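Local coordinates for protein putative cytochrome P450 154A1 (Streptomyces coelicolor, PDB 1ODO) that belongs to the cytochrome P450 family of haem proteins and holds protoporphyrin IX with its iron in a largely helical fold, at residues A317-A322 with E343-G348. Residues are numbered along the deposited sequence; the frame is centred on the assembly and turned at random.
Sequences ASYAAA and EHLAFG. With HEM (protoporphyrin IX containing Fe), chain B.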
loop_
_atom_site.group_PDB
_atom_site.type_symbol
_atom_site.label_atom_id
_atom_site.label_comp_id
_atom_site.label_asym_id
_atom_site.label_seq_id
_atom_site.Cartn_x
_atom_site.Cartn_y
_atom_site.Cartn_z
ATOM N N ALA A 317 12.214 5.126 -2.601
ATOM C CA ALA A 317 12.211 4.695 -1.207
ATOM C C ALA A 317 11.947 3.193 -1.173
ATOM O O ALA A 317 10.877 2.739 -1.580
ATOM C CB ALA A 317 11.132 5.442 -0.427
ATOM N N SER A 318 12.931 2.427 -0.706
ATOM C CA SER A 318 12.806 0.970 -0.622
ATOM C C SER A 318 12.507 0.580 0.826
ATOM O O SER A 318 13.375 0.112 1.565
ATOM C CB SER A 318 14.099 0.316 -1.121
ATOM O OG SER A 318 14.272 0.568 -2.509
ATOM N N TYR A 319 11.248 0.780 1.205
ATOM C CA TYR A 319 10.744 0.495 2.544
ATOM C C TYR A 319 10.899 -0.908 3.110
ATOM O O TYR A 319 11.284 -1.067 4.273
ATOM C CB TYR A 319 9.273 0.902 2.602
ATOM C CG TYR A 319 9.059 2.385 2.406
ATOM C CD1 TYR A 319 7.978 2.860 1.666
ATOM C CD2 TYR A 319 9.916 3.316 2.991
ATOM C CE1 TYR A 319 7.752 4.228 1.517
ATOM C CE2 TYR A 319 9.699 4.688 2.851
ATOM C CZ TYR A 319 8.613 5.132 2.113
ATOM O OH TYR A 319 8.387 6.484 1.975
ATOM N N ALA A 320 10.581 -1.920 2.308
ATOM C CA ALA A 320 10.690 -3.301 2.761
ATOM C C ALA A 320 12.117 -3.639 3.175
ATOM O O ALA A 320 12.335 -4.215 4.242
ATOM C CB ALA A 320 10.217 -4.253 1.666
ATOM N N ALA A 321 13.082 -3.272 2.337
ATOM C CA ALA A 321 14.490 -3.545 2.630
ATOM C C ALA A 321 14.952 -2.737 3.839
ATOM O O ALA A 321 15.724 -3.228 4.666
ATOM C CB ALA A 321 15.352 -3.210 1.417
ATOM N N ALA A 322 14.474 -1.499 3.935
ATOM C CA ALA A 322 14.838 -0.620 5.040
ATOM C C ALA A 322 14.303 -1.135 6.374
ATOM O O ALA A 322 14.970 -1.015 7.405
ATOM C CB ALA A 322 14.314 0.792 4.779
ATOM N N GLU A 343 9.057 0.374 15.445
ATOM C CA GLU A 343 9.024 1.320 14.330
ATOM C C GLU A 343 9.378 0.724 12.979
ATOM O O GLU A 343 10.258 -0.131 12.865
ATOM C CB GLU A 343 9.922 2.527 14.620
ATOM C CG GLU A 343 11.191 2.201 15.372
ATOM C CD GLU A 343 11.988 3.444 15.717
ATOM O OE1 GLU A 343 11.382 4.425 16.203
ATOM O OE2 GLU A 343 13.218 3.439 15.512
ATOM N N HIS A 344 8.672 1.189 11.953
ATOM C CA HIS A 344 8.885 0.723 10.592
ATOM C C HIS A 344 8.509 1.839 9.621
ATOM O O HIS A 344 7.964 2.872 10.025
ATOM C CB HIS A 344 8.012 -0.497 10.309
ATOM C CG HIS A 344 6.548 -0.202 10.363
ATOM N ND1 HIS A 344 5.757 -0.545 11.439
ATOM C CD2 HIS A 344 5.745 0.468 9.503
ATOM C CE1 HIS A 344 4.529 -0.095 11.240
ATOM N NE2 HIS A 344 4.497 0.525 10.073
ATOM N N LEU A 345 8.778 1.610 8.342
ATOM C CA LEU A 345 8.482 2.577 7.289
ATOM C C LEU A 345 7.432 2.080 6.292
ATOM O O LEU A 345 7.387 2.540 5.151
ATOM C CB LEU A 345 9.771 2.923 6.536
ATOM C CG LEU A 345 10.754 3.812 7.305
ATOM C CD1 LEU A 345 12.106 3.834 6.609
ATOM C CD2 LEU A 345 10.179 5.220 7.396
ATOM N N ALA A 346 6.586 1.147 6.717
ATOM C CA ALA A 346 5.555 0.622 5.823
ATOM C C ALA A 346 4.617 1.725 5.322
ATOM O O ALA A 346 4.106 1.652 4.202
ATOM C CB ALA A 346 4.751 -0.467 6.533
ATOM N N PHE A 347 4.398 2.743 6.153
ATOM C CA PHE A 347 3.520 3.862 5.799
ATOM C C PHE A 347 4.275 5.126 5.410
ATOM O O PHE A 347 3.670 6.174 5.198
ATOM C CB PHE A 347 2.607 4.207 6.975
ATOM C CG PHE A 347 1.597 3.144 7.304
ATOM C CD1 PHE A 347 1.520 2.617 8.592
ATOM C CD2 PHE A 347 0.686 2.710 6.346
ATOM C CE1 PHE A 347 0.545 1.675 8.921
ATOM C CE2 PHE A 347 -0.289 1.771 6.667
ATOM C CZ PHE A 347 -0.359 1.253 7.960
ATOM N N GLY A 348 5.594 5.037 5.319
ATOM C CA GLY A 348 6.358 6.212 4.960
ATOM C C GLY A 348 6.771 6.982 6.200
ATOM O O GLY A 348 6.761 6.448 7.309
HETATM C CHA HEM B . 0.426 7.066 0.844
HETATM C CHB HEM B . -4.290 6.361 1.512
HETATM C CHC HEM B . -3.408 1.877 3.068
HETATM C CHD HEM B . 1.292 2.588 2.373
HETATM C C1A HEM B . -0.927 7.295 0.897
HETATM C C2A HEM B . -1.608 8.528 0.517
HETATM C C3A HEM B . -2.922 8.331 0.697
HETATM C C4A HEM B . -3.106 6.977 1.200
HETATM C CMA HEM B . -4.068 9.323 0.431
HETATM C CAA HEM B . -0.892 9.796 0.003
HETATM C CBA HEM B . -0.385 10.651 1.179
HETATM C CGA HEM B . 0.356 11.930 0.792
HETATM O O1A HEM B . 1.082 11.857 -0.262
HETATM O O2A HEM B . 0.220 12.922 1.504
HETATM C C1B HEM B . -4.469 5.088 1.983
HETATM C C2B HEM B . -5.762 4.499 2.283
HETATM C C3B HEM B . -5.521 3.231 2.724
HETATM C C4B HEM B . -4.090 3.028 2.699
HETATM C CMB HEM B . -7.117 5.218 2.113
HETATM C CAB HEM B . -6.527 2.155 3.178
HETATM C CBB HEM B . -7.306 2.512 4.454
HETATM C C1C HEM B . -2.035 1.686 3.021
HETATM C C2C HEM B . -1.362 0.437 3.412
HETATM C C3C HEM B . -0.040 0.633 3.212
HETATM C C4C HEM B . 0.111 1.984 2.712
HETATM C CMC HEM B . -2.122 -0.822 3.935
HETATM C CAC HEM B . 1.173 -0.312 3.426
HETATM C CBC HEM B . 1.234 -1.075 4.754
HETATM C C1D HEM B . 1.482 3.855 1.895
HETATM C C2D HEM B . 2.753 4.438 1.536
HETATM C C3D HEM B . 2.513 5.696 1.096
HETATM C C4D HEM B . 1.087 5.905 1.194
HETATM C CMD HEM B . 4.109 3.711 1.638
HETATM C CAD HEM B . 3.564 6.686 0.567
HETATM C CBD HEM B . 4.549 7.293 1.572
HETATM C CGD HEM B . 5.499 8.166 0.779
HETATM O O1D HEM B . 6.670 7.795 0.639
HETATM O O2D HEM B . 5.010 9.201 0.271
HETATM N NA HEM B . -1.862 6.377 1.314
HETATM N NB HEM B . -3.460 4.165 2.238
HETATM N NC HEM B . -1.112 2.613 2.604
HETATM N ND HEM B . 0.453 4.767 1.674
HETATM FE FE HEM B . -1.478 4.487 1.968
#
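Tyr319 lies with one face of its ring over the backbone carbonyl of Leu345, an example of how an aromatic side chain can join a loop to a cofactor. Leu345 O sits 3.2 Å from CG of Tyr319, toward the rim of the ring, and the same oxygen accepts the bond from Gly348 N that closes a type I turn. With CG turned anti to its own carbonyl carbon (chi1 -64°), the tyrosine reaches along the turn, and CB of Leu345 packs 3.6 Å from its CD2. The methyl of Ala317 sits over the rim of the opposite face. Beyond the ring, the hydroxyl donates a short hydrogen bond of 2.5 Å to haem O1D, which lies at the ring edge and in its plane; this bond directs the hydroxyl at the propionate, while the atoms over its two faces limit the turning of the ring. Gly348 CA passes 3.6 Å from Tyr319 OH. Packing is looser toward Ala322, whose CB meets Leu345 CD1 at 4.2 Å, and farther back along the loop Glu343 is exposed and does not touch 317-322. The contact places the start of helix 319-322, just after sheet strand 314-317, against the haem-binding loop before helix 357-374, while Leu49 of helix 46-52 packs on both Tyr319 and Leu345.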